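PDB 3GDC: multicopper oxidase from Arthrobacter sp. FB24, which probably couples the oxidation of substrates to the reduction of dioxygen to water at its copper centres, as laccase-type multicopper oxidases do. Local coordinates for residues T128-C133 with G251-L256; I207-V212 with D244-V249; G61-P66 with G145-F150. One frame throughout, in Å; residues are numbered along the deposited sequence.

The three contacts illustrate how a two-domain multicopper oxidase is tied together within its beta sandwiches and across the border between them. Along the chain, 61-66, 128-133 and 145-150 come first, followed by 207-212, 244-249 and 251-256. Contact 3 lies in the first cupredoxin-type domain and contact 2 in the second, centres about 16 Å apart; contact 1 joins the two, its centre about 9 Å from that of contact 2 and 12 Å from that of contact 3. It shares one sheet with contact 3, through strands 127-132 and 147-153, and another with contact 2, through 253-258 and 205-211. Contact 1 ends at the copper ligands His132 and Cys133, so the domain joint lies next to the metal sites.

Contact 1: residues T128-C133 with G251-L256; sequences THLYHC and GQRGIL. With CU (copper (II) ion), chain E; CU (copper (II) ion), chain D.
Arg253 holds CG between its backbone N and carbonyl carbon (chi1 71°) and bends again one bond further on (chi2 -78°), carrying its guanidinium to Thr128 and His129. The contact joins two cupredoxin-type beta sandwiches, strand 127-132 belonging to the first and strand 253-258 to the second, and its hydrogen bonds are made by one arginine side chain, with no backbone-to-backbone bond between the segments. Arg253 NE donates to Thr128 O at 2.8 Å, in the carbonyl plane and on a lone pair. Arg253 NH2 reaches His129 ND1 at 3.1 Å in an almost straight bond (168°) that lies in the plane of both groups, although ring and guanidinium are steeply turned against each other. Since His129 NE2 is bonded to Pro125 O, the imidazole probably carries its proton there. The third nitrogen, Arg253 NH1, returns to Gly251 O at 2.8 Å and also forms a salt bridge with Asp244 of the second subunit, so the group that ties the domains together also ties this subunit to its neighbour in the three-chain assembly. Leu130 CD2 lies over one guanidinium face, off centre, and meets Arg253 CD at 3.7 Å. At the other end Ile255 CG1 packs on Thr128 OG1 at 3.2 Å, while that hydroxyl has His208 as its polar partner. The strand ends at one copper ligand, His132, and the following loop begins with another, Cys133. His132 NE2 binds one copper at 2.1 Å together with His93 and His271 of the second subunit; Cys133 SG binds another at 2.2 Å together with His88 and His141, consistent with a type 1 centre. The two ligands are linked directly: His132 ND1 donates to Cys133 O at 3.0 Å, from above the carbonyl plane.

Contact 2: residues I207-V212 with D244-V249; sequences IHLINV and DTISQV
Gln248 and Leu209 meet through the amide of one and the backbone of the other: Gln248 NE2 donates to Leu209 O at 3.2 Å, approaching well above the carbonyl plane (57° out of it). Beside this bond Leu209 CD2 and Ile246 CD1 come tip to tip at 3.5 Å, tight for two methyl groups. Leu209 reaches there with CG anti to its backbone N (chi1 180°), and its CD2 also flanks Gln248 NE2 at 3.7 Å. At the other end of the amide, Gln248 OE1 lies 3.3 Å from Asn211 CB, and Asn211 ND2 comes to 3.0 Å from Gln248 O. One shell out, Tyr230 OH is hydrogen-bonded to Gln248 NE2 as well, Leu209 O also pairs with the backbone of Gly254, and Asn211 OD1 is occupied by Leu213 N and Asn219 ND2. Phe221 packs against both Leu209 and Ile246, and Met169 against both Asn211 and Gln248. Further out, strand 205-211 belongs to the six-stranded sheet and 245-249 to the margin of the five-stranded one; their axes pass 7.3 Å apart at 45°, as facing layers of a beta sandwich. A leucine in place of Gln248 would probably leave Leu209 O with its strand bond but no second donor, and Tyr230 OH without its amide partner. Two buried amides, Gln248 and Asn211, thus carry much of the contact beside one methyl pair, so polar groups inside the sandwich find backbone and side-chain partners.

Contact 3: residues G61-P66 with G145-F150; sequences GRIPGP and GLYGGF
Gly65 and Tyr147 supply the direct hydrogen bond of this contact, Gly65 N donating to Tyr147 O at 2.7 Å in the carbonyl plane. Two waters extend the polar link: one donates to both Arg62 O and Gly145 O, the other to Gly65 O while accepting from Gly149 N. The apolar part is built round the Tyr147 ring. With CG between the backbone N and the carbonyl carbon (chi1 43°), Tyr147 brings OH to 3.2 Å and CZ to 3.7 Å from Ile63 CG2, a methyl that approaches obliquely, while Pro64, preceded by a cis peptide bond, places CB 4.1 Å from Tyr147 CD1. Gly145 O sits 3.7 Å above the ring plane, over the centre of one face; Tyr147 OH has its polar partner in Asn170. The glycines form the third element: a CB on Gly145 would run into Ile63 CD1, and one on Gly148 into the backbone at Pro66 O. An inverse gamma turn centred on Leu146 leads into strand 147-153 of the first cupredoxin-type beta sandwich, on which the loop 61-66 packs; helix 13-18 lies on Pro64, and strand 163-172 touches both Ile63 and Pro64.

Contact 1: residues T128-C133 with G251-L256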
ATOM      1  N   THR A 128       3.581 -16.858  -7.195  1.00 16.44           N
ATOM      2  CA  THR A 128       4.235 -15.994  -8.166  1.00 15.87           C
ATOM      3  C   THR A 128       5.352 -15.285  -7.436  1.00 15.14           C
ATOM      4  O   THR A 128       5.107 -14.540  -6.475  1.00 14.42           O
ATOM      5  CB  THR A 128       3.207 -15.006  -8.742  1.00 16.35           C
ATOM      6  OG1 THR A 128       2.203 -15.748  -9.443  1.00 18.09           O
ATOM      7  CG2 THR A 128       3.850 -13.988  -9.665  1.00 15.92           C
ATOM      8  N   HIS A 129       6.586 -15.544  -7.874  1.00 13.89           N
ATOM      9  CA  HIS A 129       7.765 -15.047  -7.186  1.00 14.07           C
ATOM     10  C   HIS A 129       8.676 -14.309  -8.170  1.00 13.81           C
ATOM     11  O   HIS A 129       8.264 -13.981  -9.293  1.00 13.85           O
ATOM     12  CB  HIS A 129       8.503 -16.203  -6.480  1.00 14.74           C
ATOM     13  CG  HIS A 129       7.607 -17.098  -5.677  1.00 15.64           C
ATOM     14  ND1 HIS A 129       6.888 -16.652  -4.585  1.00 14.87           N
ATOM     15  CD2 HIS A 129       7.322 -18.421  -5.799  1.00 16.40           C
ATOM     16  CE1 HIS A 129       6.193 -17.656  -4.079  1.00 16.53           C
ATOM     17  NE2 HIS A 129       6.439 -18.740  -4.798  1.00 16.13           N
ATOM     18  N   LEU A 130       9.902 -14.039  -7.738  1.00 13.59           N
ATOM     19  CA  LEU A 130      10.860 -13.269  -8.513  1.00 13.75           C
ATOM     20  C   LEU A 130      12.262 -13.577  -8.020  1.00 13.61           C
ATOM     21  O   LEU A 130      12.441 -14.244  -6.988  1.00 14.19           O
ATOM     22  CB  LEU A 130      10.565 -11.756  -8.414  1.00 13.71           C
ATOM     23  CG  LEU A 130      10.729 -11.031  -7.064  1.00 13.90           C
ATOM     24  CD1 LEU A 130      11.109  -9.534  -7.293  1.00 15.70           C
ATOM     25  CD2 LEU A 130       9.508 -11.131  -6.194  1.00 16.79           C
ATOM     26  N   TYR A 131      13.249 -13.114  -8.775  1.00 12.99           N
ATOM     27  CA  TYR A 131      14.646 -13.208  -8.386  1.00 13.11           C
ATOM     28  C   TYR A 131      15.331 -11.911  -8.809  1.00 13.51           C
ATOM     29  O   TYR A 131      14.861 -11.210  -9.733  1.00 13.38           O
ATOM     30  CB  TYR A 131      15.320 -14.447  -9.017  1.00 13.41           C
ATOM     31  CG  TYR A 131      15.373 -14.426 -10.532  1.00 13.20           C
ATOM     32  CD1 TYR A 131      16.457 -13.842 -11.202  1.00 14.78           C
ATOM     33  CD2 TYR A 131      14.331 -14.960 -11.293  1.00 12.79           C
ATOM     34  CE1 TYR A 131      16.511 -13.806 -12.604  1.00 13.92           C
ATOM     35  CE2 TYR A 131      14.362 -14.919 -12.705  1.00 11.36           C
ATOM     36  CZ  TYR A 131      15.461 -14.343 -13.342  1.00 14.66           C
ATOM     37  OH  TYR A 131      15.512 -14.287 -14.709  1.00 13.47           O
ATOM     38  N   HIS A 132      16.412 -11.556  -8.123  1.00 13.22           N
ATOM     39  CA  HIS A 132      17.192 -10.377  -8.495  1.00 13.96           C
ATOM     40  C   HIS A 132      18.568 -10.424  -7.874  1.00 14.24           C
ATOM     41  O   HIS A 132      18.826 -11.237  -6.980  1.00 13.68           O
ATOM     42  CB  HIS A 132      16.456  -9.076  -8.107  1.00 13.86           C
ATOM     43  CG  HIS A 132      16.136  -8.964  -6.648  1.00 14.13           C
ATOM     44  ND1 HIS A 132      17.067  -8.578  -5.708  1.00 13.81           N
ATOM     45  CD2 HIS A 132      14.984  -9.183  -5.972  1.00 14.94           C
ATOM     46  CE1 HIS A 132      16.505  -8.574  -4.512  1.00 15.53           C
ATOM     47  NE2 HIS A 132      15.239  -8.932  -4.646  1.00 15.54           N
ATOM     48  N   CYS A 133      19.466  -9.572  -8.348  1.00 15.00           N
ATOM     49  CA  CYS A 133      20.806  -9.541  -7.786  1.00 15.95           C
ATOM     50  C   CYS A 133      20.779  -8.966  -6.370  1.00 16.37           C
ATOM     51  O   CYS A 133      19.962  -8.088  -6.060  1.00 17.03           O
ATOM     52  CB  CYS A 133      21.749  -8.730  -8.681  1.00 15.48           C
ATOM     53  SG  CYS A 133      23.424  -8.632  -8.024  1.00 16.90           S
ATOM     54  N   GLY A 251       9.059  -5.768  -4.624  1.00 15.13           N
ATOM     55  CA  GLY A 251       9.101  -7.102  -4.022  1.00 15.23           C
ATOM     56  C   GLY A 251       7.727  -7.739  -3.936  1.00 15.55           C
ATOM     57  O   GLY A 251       7.636  -8.959  -3.824  1.00 15.89           O
ATOM     58  N   GLN A 252       6.659  -6.934  -3.987  1.00 15.18           N
ATOM     59  CA  GLN A 252       5.304  -7.489  -4.031  1.00 15.93           C
ATOM     60  C   GLN A 252       4.918  -7.879  -5.452  1.00 15.35           C
ATOM     61  O   GLN A 252       5.421  -7.324  -6.425  1.00 16.04           O
ATOM     62  CB  GLN A 252       4.243  -6.553  -3.417  1.00 14.95           C
ATOM     63  CG  GLN A 252       4.352  -6.389  -1.891  1.00 17.60           C
ATOM     64  CD  GLN A 252       3.229  -5.556  -1.283  1.00 17.83           C
ATOM     65  OE1 GLN A 252       2.612  -5.952  -0.287  1.00 24.33           O
ATOM     66  NE2 GLN A 252       2.954  -4.413  -1.873  1.00 16.96           N
ATOM     67  N   ARG A 253       4.022  -8.845  -5.545  1.00 15.13           N
ATOM     68  CA  ARG A 253       3.631  -9.441  -6.816  1.00 14.39           C
ATOM     69  C   ARG A 253       2.380 -10.257  -6.567  1.00 13.86           C
ATOM     70  O   ARG A 253       2.024 -10.514  -5.414  1.00 14.05           O
ATOM     71  CB  ARG A 253       4.768 -10.279  -7.435  1.00 13.85           C
ATOM     72  CG  ARG A 253       5.098 -11.601  -6.725  1.00 14.77           C
ATOM     73  CD  ARG A 253       5.928 -11.368  -5.476  1.00 16.14           C
ATOM     74  NE  ARG A 253       6.370 -12.629  -4.869  1.00 13.58           N
ATOM     75  CZ  ARG A 253       7.043 -12.721  -3.726  1.00 16.37           C
ATOM     76  NH1 ARG A 253       7.382 -11.631  -3.041  1.00 16.13           N
ATOM     77  NH2 ARG A 253       7.386 -13.921  -3.263  1.00 14.55           N
ATOM     78  N   GLY A 254       1.688 -10.635  -7.634  1.00 12.95           N
ATOM     79  CA  GLY A 254       0.451 -11.393  -7.486  1.00 13.38           C
ATOM     80  C   GLY A 254      -0.116 -11.830  -8.812  1.00 13.75           C
ATOM     81  O   GLY A 254       0.462 -11.556  -9.868  1.00 14.31           O
ATOM     82  N   ILE A 255      -1.249 -12.517  -8.756  1.00 13.94           N
ATOM     83  CA  ILE A 255      -1.935 -12.954  -9.955  1.00 14.23           C
ATOM     84  C   ILE A 255      -3.222 -12.161 -10.121  1.00 14.63           C
ATOM     85  O   ILE A 255      -3.967 -11.983  -9.150  1.00 14.74           O
ATOM     86  CB  ILE A 255      -2.263 -14.464  -9.911  1.00 14.34           C
ATOM     87  CG1 ILE A 255      -0.963 -15.266  -9.772  1.00 13.89           C
ATOM     88  CG2 ILE A 255      -3.055 -14.871 -11.151  1.00 15.38           C
ATOM     89  CD1 ILE A 255      -1.166 -16.775  -9.550  1.00 15.78           C
ATOM     90  N   LEU A 256      -3.460 -11.679 -11.342  1.00 15.43           N
ATOM     91  CA  LEU A 256      -4.747 -11.090 -11.699  1.00 16.44           C
ATOM     92  C   LEU A 256      -5.463 -12.039 -12.645  1.00 16.82           C
ATOM     93  O   LEU A 256      -4.844 -12.582 -13.566  1.00 16.77           O
ATOM     94  CB  LEU A 256      -4.606  -9.731 -12.396  1.00 16.87           C
ATOM     95  CG  LEU A 256      -3.433  -8.751 -12.325  1.00 20.07           C
ATOM     96  CD1 LEU A 256      -3.950  -7.336 -12.533  1.00 18.95           C
ATOM     97  CD2 LEU A 256      -2.567  -8.826 -11.079  1.00 19.96           C
TER
HETATM   98 CU    CU E 303      13.671  -8.992  -3.282  0.60 22.02          CU
HETATM   99 CU    CU D 301      24.677  -7.378  -9.298  1.00 24.54          CU

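Contact 2: residues I207-V212 with D244-V249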
ATOM      1  N   ILE A 207      -2.734 -13.045 -15.338  1.00 14.67           N
ATOM      2  CA  ILE A 207      -1.524 -12.241 -15.413  1.00 14.15           C
ATOM      3  C   ILE A 207      -0.724 -12.383 -14.121  1.00 13.61           C
ATOM      4  O   ILE A 207      -1.253 -12.175 -13.032  1.00 13.90           O
ATOM      5  CB  ILE A 207      -1.863 -10.736 -15.627  1.00 14.35           C
ATOM      6  CG1 ILE A 207      -2.759 -10.540 -16.855  1.00 14.77           C
ATOM      7  CG2 ILE A 207      -0.568  -9.900 -15.735  1.00 14.42           C
ATOM      8  CD1 ILE A 207      -3.388  -9.126 -16.943  1.00 15.51           C
ATOM      9  N   HIS A 208       0.555 -12.707 -14.256  1.00 12.74           N
ATOM     10  CA  HIS A 208       1.477 -12.651 -13.131  1.00 12.75           C
ATOM     11  C   HIS A 208       2.129 -11.271 -13.124  1.00 12.45           C
ATOM     12  O   HIS A 208       2.982 -10.988 -13.960  1.00 12.63           O
ATOM     13  CB  HIS A 208       2.533 -13.745 -13.268  1.00 13.65           C
ATOM     14  CG  HIS A 208       1.937 -15.110 -13.307  1.00 13.22           C
ATOM     15  ND1 HIS A 208       1.665 -15.837 -12.170  1.00 15.59           N
ATOM     16  CD2 HIS A 208       1.494 -15.853 -14.348  1.00 15.34           C
ATOM     17  CE1 HIS A 208       1.105 -16.984 -12.510  1.00 16.68           C
ATOM     18  NE2 HIS A 208       0.980 -17.015 -13.825  1.00 16.80           N
ATOM     19  N   LEU A 209       1.742 -10.437 -12.165  1.00 12.67           N
ATOM     20  CA  LEU A 209       2.214  -9.042 -12.119  1.00 12.80           C
ATOM     21  C   LEU A 209       3.228  -8.862 -11.016  1.00 12.99           C
ATOM     22  O   LEU A 209       2.919  -9.123  -9.853  1.00 12.99           O
ATOM     23  CB  LEU A 209       1.034  -8.093 -11.865  1.00 13.39           C
ATOM     24  CG  LEU A 209       1.396  -6.605 -11.786  1.00 14.25           C
ATOM     25  CD1 LEU A 209       1.721  -6.093 -13.170  1.00 13.14           C
ATOM     26  CD2 LEU A 209       0.215  -5.847 -11.188  1.00 15.25           C
ATOM     27  N   ILE A 210       4.421  -8.401 -11.382  1.00 12.30           N
ATOM     28  CA  ILE A 210       5.539  -8.304 -10.453  1.00 12.93           C
ATOM     29  C   ILE A 210       6.104  -6.903 -10.458  1.00 12.97           C
ATOM     30  O   ILE A 210       6.430  -6.374 -11.518  1.00 12.61           O
ATOM     31  CB  ILE A 210       6.671  -9.275 -10.854  1.00 13.79           C
ATOM     32  CG1 ILE A 210       6.137 -10.702 -10.885  1.00 14.18           C
ATOM     33  CG2 ILE A 210       7.872  -9.134  -9.919  1.00 14.30           C
ATOM     34  CD1 ILE A 210       6.913 -11.623 -11.796  1.00 15.59           C
ATOM     35  N   ASN A 211       6.268  -6.329  -9.265  1.00 13.05           N
ATOM     36  CA  ASN A 211       6.854  -5.008  -9.159  1.00 13.46           C
ATOM     37  C   ASN A 211       8.323  -5.052  -8.754  1.00 13.62           C
ATOM     38  O   ASN A 211       8.640  -5.485  -7.637  1.00 13.56           O
ATOM     39  CB  ASN A 211       6.076  -4.129  -8.170  1.00 13.86           C
ATOM     40  CG  ASN A 211       6.582  -2.699  -8.179  1.00 14.99           C
ATOM     41  OD1 ASN A 211       6.984  -2.196  -9.237  1.00 15.05           O
ATOM     42  ND2 ASN A 211       6.591  -2.045  -7.016  1.00 15.33           N
ATOM     43  N   VAL A 212       9.208  -4.585  -9.643  1.00 13.10           N
ATOM     44  CA  VAL A 212      10.629  -4.426  -9.287  1.00 14.07           C
ATOM     45  C   VAL A 212      11.090  -2.959  -9.231  1.00 14.24           C
ATOM     46  O   VAL A 212      12.272  -2.678  -9.078  1.00 14.59           O
ATOM     47  CB  VAL A 212      11.562  -5.238 -10.201  1.00 13.71           C
ATOM     48  CG1 VAL A 212      11.177  -6.701 -10.188  1.00 15.05           C
ATOM     49  CG2 VAL A 212      11.534  -4.683 -11.635  1.00 14.57           C
ATOM     50  N   ASP A 244     -10.395  -3.014  -9.933  1.00 16.50           N
ATOM     51  CA  ASP A 244      -9.785  -2.586 -11.192  1.00 16.66           C
ATOM     52  C   ASP A 244      -8.432  -1.905 -11.012  1.00 15.95           C
ATOM     53  O   ASP A 244      -7.793  -1.558 -11.993  1.00 15.15           O
ATOM     54  CB  ASP A 244     -10.736  -1.683 -11.990  1.00 16.79           C
ATOM     55  CG  ASP A 244     -11.172  -0.440 -11.203  1.00 18.27           C
ATOM     56  OD1 ASP A 244     -10.456  -0.040 -10.268  1.00 20.44           O
ATOM     57  OD2 ASP A 244     -12.228   0.124 -11.530  1.00 20.21           O
ATOM     58  N   THR A 245      -8.022  -1.707  -9.759  1.00 16.04           N
ATOM     59  CA  THR A 245      -6.769  -1.028  -9.428  1.00 16.16           C
ATOM     60  C   THR A 245      -6.110  -1.731  -8.243  1.00 16.09           C
ATOM     61  O   THR A 245      -6.762  -1.970  -7.232  1.00 16.07           O
ATOM     62  CB  THR A 245      -7.011   0.452  -9.039  1.00 16.60           C
ATOM     63  OG1 THR A 245      -7.695   1.123 -10.101  1.00 18.66           O
ATOM     64  CG2 THR A 245      -5.693   1.175  -8.769  1.00 16.96           C
ATOM     65  N   ILE A 246      -4.827  -2.062  -8.375  1.00 16.52           N
ATOM     66  CA  ILE A 246      -4.081  -2.625  -7.248  1.00 16.92           C
ATOM     67  C   ILE A 246      -2.721  -1.975  -7.094  1.00 16.49           C
ATOM     68  O   ILE A 246      -2.166  -1.450  -8.065  1.00 15.88           O
ATOM     69  CB  ILE A 246      -3.921  -4.178  -7.338  1.00 17.11           C
ATOM     70  CG1 ILE A 246      -3.299  -4.618  -8.662  1.00 17.99           C
ATOM     71  CG2 ILE A 246      -5.222  -4.879  -7.071  1.00 20.48           C
ATOM     72  CD1 ILE A 246      -1.843  -4.972  -8.509  1.00 21.34           C
ATOM     73  N   SER A 247      -2.171  -2.032  -5.884  1.00 16.15           N
ATOM     74  CA  SER A 247      -0.855  -1.449  -5.620  1.00 16.30           C
ATOM     75  C   SER A 247       0.135  -2.509  -5.136  1.00 16.16           C
ATOM     76  O   SER A 247      -0.267  -3.526  -4.542  1.00 16.63           O
ATOM     77  CB  SER A 247      -0.965  -0.323  -4.591  1.00 17.19           C
ATOM     78  OG  SER A 247      -1.383  -0.832  -3.332  1.00 19.64           O
ATOM     79  N   GLN A 248       1.413  -2.258  -5.404  1.00 15.18           N
ATOM     80  CA  GLN A 248       2.507  -3.133  -4.992  1.00 15.12           C
ATOM     81  C   GLN A 248       3.730  -2.295  -4.661  1.00 14.93           C
ATOM     82  O   GLN A 248       4.136  -1.454  -5.455  1.00 15.61           O
ATOM     83  CB  GLN A 248       2.861  -4.085  -6.141  1.00 14.37           C
ATOM     84  CG  GLN A 248       1.747  -5.059  -6.548  1.00 14.72           C
ATOM     85  CD  GLN A 248       2.152  -5.945  -7.725  1.00 14.73           C
ATOM     86  OE1 GLN A 248       3.118  -5.652  -8.422  1.00 15.12           O
ATOM     87  NE2 GLN A 248       1.414  -7.031  -7.940  1.00 13.59           N
ATOM     88  N   VAL A 249       4.348  -2.529  -3.507  1.00 14.85           N
ATOM     89  CA  VAL A 249       5.670  -1.962  -3.261  1.00 14.64           C
ATOM     90  C   VAL A 249       6.683  -2.882  -3.948  1.00 14.53           C
ATOM     91  O   VAL A 249       6.316  -3.944  -4.453  1.00 14.55           O
ATOM     92  CB  VAL A 249       5.987  -1.857  -1.754  1.00 14.67           C
ATOM     93  CG1 VAL A 249       4.932  -1.001  -1.041  1.00 15.75           C
ATOM     94  CG2 VAL A 249       6.103  -3.279  -1.106  1.00 15.03           C
TER

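Contact 3: residues G61-P66 with G145-F150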
ATOM      1  N   GLY A  61      20.800 -11.217 -21.365  1.00 17.22           N
ATOM      2  CA  GLY A  61      20.697 -10.136 -22.355  1.00 17.53           C
ATOM      3  C   GLY A  61      19.304  -9.581 -22.569  1.00 17.41           C
ATOM      4  O   GLY A  61      19.008  -9.032 -23.636  1.00 17.79           O
ATOM      5  N   ARG A  62      18.443  -9.729 -21.567  1.00 17.13           N
ATOM      6  CA  ARG A  62      17.094  -9.160 -21.619  1.00 16.42           C
ATOM      7  C   ARG A  62      16.722  -8.583 -20.259  1.00 16.28           C
ATOM      8  O   ARG A  62      17.169  -9.081 -19.213  1.00 15.40           O
ATOM      9  CB  ARG A  62      16.066 -10.225 -22.032  1.00 17.34           C
ATOM     10  CG  ARG A  62      16.098 -11.475 -21.164  1.00 18.26           C
ATOM     11  CD  ARG A  62      14.701 -11.752 -20.595  1.00 24.31           C
ATOM     12  NE  ARG A  62      13.986 -12.664 -21.428  1.00 24.36           N
ATOM     13  CZ  ARG A  62      12.774 -13.155 -21.203  1.00 21.53           C
ATOM     14  NH1 ARG A  62      12.040 -12.820 -20.137  1.00 18.93           N
ATOM     15  NH2 ARG A  62      12.294 -13.983 -22.098  1.00 19.74           N
ATOM     16  N   ILE A  63      15.914  -7.523 -20.290  1.00 15.35           N
ATOM     17  CA  ILE A  63      15.342  -6.913 -19.098  1.00 15.23           C
ATOM     18  C   ILE A  63      13.834  -6.825 -19.317  1.00 15.15           C
ATOM     19  O   ILE A  63      13.411  -6.193 -20.280  1.00 16.10           O
ATOM     20  CB  ILE A  63      15.889  -5.468 -18.871  1.00 15.20           C
ATOM     21  CG1 ILE A  63      17.410  -5.471 -18.711  1.00 14.76           C
ATOM     22  CG2 ILE A  63      15.237  -4.862 -17.650  1.00 14.12           C
ATOM     23  CD1 ILE A  63      18.021  -4.076 -18.630  1.00 15.53           C
ATOM     24  N   PRO A  64      13.014  -7.481 -18.459  1.00 15.05           N
ATOM     25  CA  PRO A  64      13.398  -8.345 -17.337  1.00 14.52           C
ATOM     26  C   PRO A  64      14.122  -9.596 -17.836  1.00 14.37           C
ATOM     27  O   PRO A  64      14.024  -9.932 -19.028  1.00 13.85           O
ATOM     28  CB  PRO A  64      12.045  -8.753 -16.720  1.00 15.25           C
ATOM     29  CG  PRO A  64      11.058  -8.625 -17.884  1.00 14.89           C
ATOM     30  CD  PRO A  64      11.549  -7.396 -18.598  1.00 15.42           C
ATOM     31  N   GLY A  65      14.795 -10.284 -16.913  1.00 13.59           N
ATOM     32  CA  GLY A  65      15.448 -11.563 -17.182  1.00 13.84           C
ATOM     33  C   GLY A  65      14.441 -12.663 -17.485  1.00 13.97           C
ATOM     34  O   GLY A  65      13.233 -12.418 -17.535  1.00 14.69           O
ATOM     35  N   PRO A  66      14.933 -13.882 -17.755  1.00 14.40           N
ATOM     36  CA  PRO A  66      14.049 -15.012 -18.040  1.00 14.41           C
ATOM     37  C   PRO A  66      12.945 -15.168 -16.995  1.00 14.12           C
ATOM     38  O   PRO A  66      13.196 -15.016 -15.789  1.00 14.53           O
ATOM     39  CB  PRO A  66      14.994 -16.218 -17.982  1.00 14.42           C
ATOM     40  CG  PRO A  66      16.323 -15.656 -18.358  1.00 15.13           C
ATOM     41  CD  PRO A  66      16.360 -14.245 -17.847  1.00 13.87           C
ATOM     42  N   GLY A 145      18.977  -3.742 -14.080  1.00 14.55           N
ATOM     43  CA  GLY A 145      18.229  -4.687 -14.883  1.00 13.89           C
ATOM     44  C   GLY A 145      18.231  -6.126 -14.399  1.00 13.00           C
ATOM     45  O   GLY A 145      17.584  -6.978 -15.012  1.00 13.17           O
ATOM     46  N   LEU A 146      18.943  -6.394 -13.303  1.00 13.00           N
ATOM     47  CA  LEU A 146      19.111  -7.773 -12.818  1.00 12.32           C
ATOM     48  C   LEU A 146      17.920  -8.272 -11.991  1.00 11.91           C
ATOM     49  O   LEU A 146      17.962  -8.307 -10.757  1.00 11.13           O
ATOM     50  CB  LEU A 146      20.439  -7.939 -12.054  1.00 12.96           C
ATOM     51  CG  LEU A 146      21.698  -7.741 -12.899  1.00 12.76           C
ATOM     52  CD1 LEU A 146      22.918  -7.705 -11.989  1.00 14.96           C
ATOM     53  CD2 LEU A 146      21.865  -8.815 -13.982  1.00 15.30           C
ATOM     54  N   TYR A 147      16.856  -8.659 -12.691  1.00 11.79           N
ATOM     55  CA  TYR A 147      15.668  -9.233 -12.054  1.00 12.43           C
ATOM     56  C   TYR A 147      14.854 -10.015 -13.063  1.00 12.74           C
ATOM     57  O   TYR A 147      14.962  -9.790 -14.274  1.00 13.39           O
ATOM     58  CB  TYR A 147      14.791  -8.138 -11.433  1.00 12.61           C
ATOM     59  CG  TYR A 147      14.644  -6.923 -12.342  1.00 13.84           C
ATOM     60  CD1 TYR A 147      13.819  -6.964 -13.467  1.00 14.01           C
ATOM     61  CD2 TYR A 147      15.351  -5.745 -12.083  1.00 13.88           C
ATOM     62  CE1 TYR A 147      13.679  -5.839 -14.316  1.00 12.75           C
ATOM     63  CE2 TYR A 147      15.223  -4.628 -12.923  1.00 13.48           C
ATOM     64  CZ  TYR A 147      14.380  -4.699 -14.037  1.00 13.28           C
ATOM     65  OH  TYR A 147      14.251  -3.614 -14.888  1.00 15.03           O
ATOM     66  N   GLY A 148      14.032 -10.935 -12.571  1.00 12.61           N
ATOM     67  CA  GLY A 148      13.100 -11.656 -13.443  1.00 12.44           C
ATOM     68  C   GLY A 148      12.061 -12.340 -12.595  1.00 12.86           C
ATOM     69  O   GLY A 148      12.156 -12.342 -11.353  1.00 12.90           O
ATOM     70  N   GLY A 149      11.063 -12.909 -13.261  1.00 12.85           N
ATOM     71  CA  GLY A 149       9.977 -13.599 -12.604  1.00 13.02           C
ATOM     72  C   GLY A 149      10.331 -15.058 -12.346  1.00 13.53           C
ATOM     73  O   GLY A 149      11.136 -15.657 -13.074  1.00 13.15           O
ATOM     74  N   PHE A 150       9.685 -15.627 -11.339  1.00 13.55           N
ATOM     75  CA  PHE A 150       9.892 -17.037 -10.961  1.00 14.43           C
ATOM     76  C   PHE A 150       8.523 -17.564 -10.552  1.00 15.09           C
ATOM     77  O   PHE A 150       8.011 -17.207  -9.485  1.00 14.16           O
ATOM     78  CB  PHE A 150      10.917 -17.101  -9.827  1.00 14.99           C
ATOM     79  CG  PHE A 150      11.023 -18.442  -9.140  1.00 16.39           C
ATOM     80  CD1 PHE A 150      10.951 -19.637  -9.865  1.00 19.37           C
ATOM     81  CD2 PHE A 150      11.222 -18.498  -7.755  1.00 18.46           C
ATOM     82  CE1 PHE A 150      11.064 -20.880  -9.213  1.00 19.22           C
ATOM     83  CE2 PHE A 150      11.342 -19.724  -7.094  1.00 18.49           C
ATOM     84  CZ  PHE A 150      11.256 -20.920  -7.832  1.00 19.20           C
TER
HETATM   85  O   HOH W   1      17.726  -9.234 -16.457  1.00 16.03           O
HETATM   86  O   HOH W   2      10.864 -12.215 -15.948  1.00 12.33           O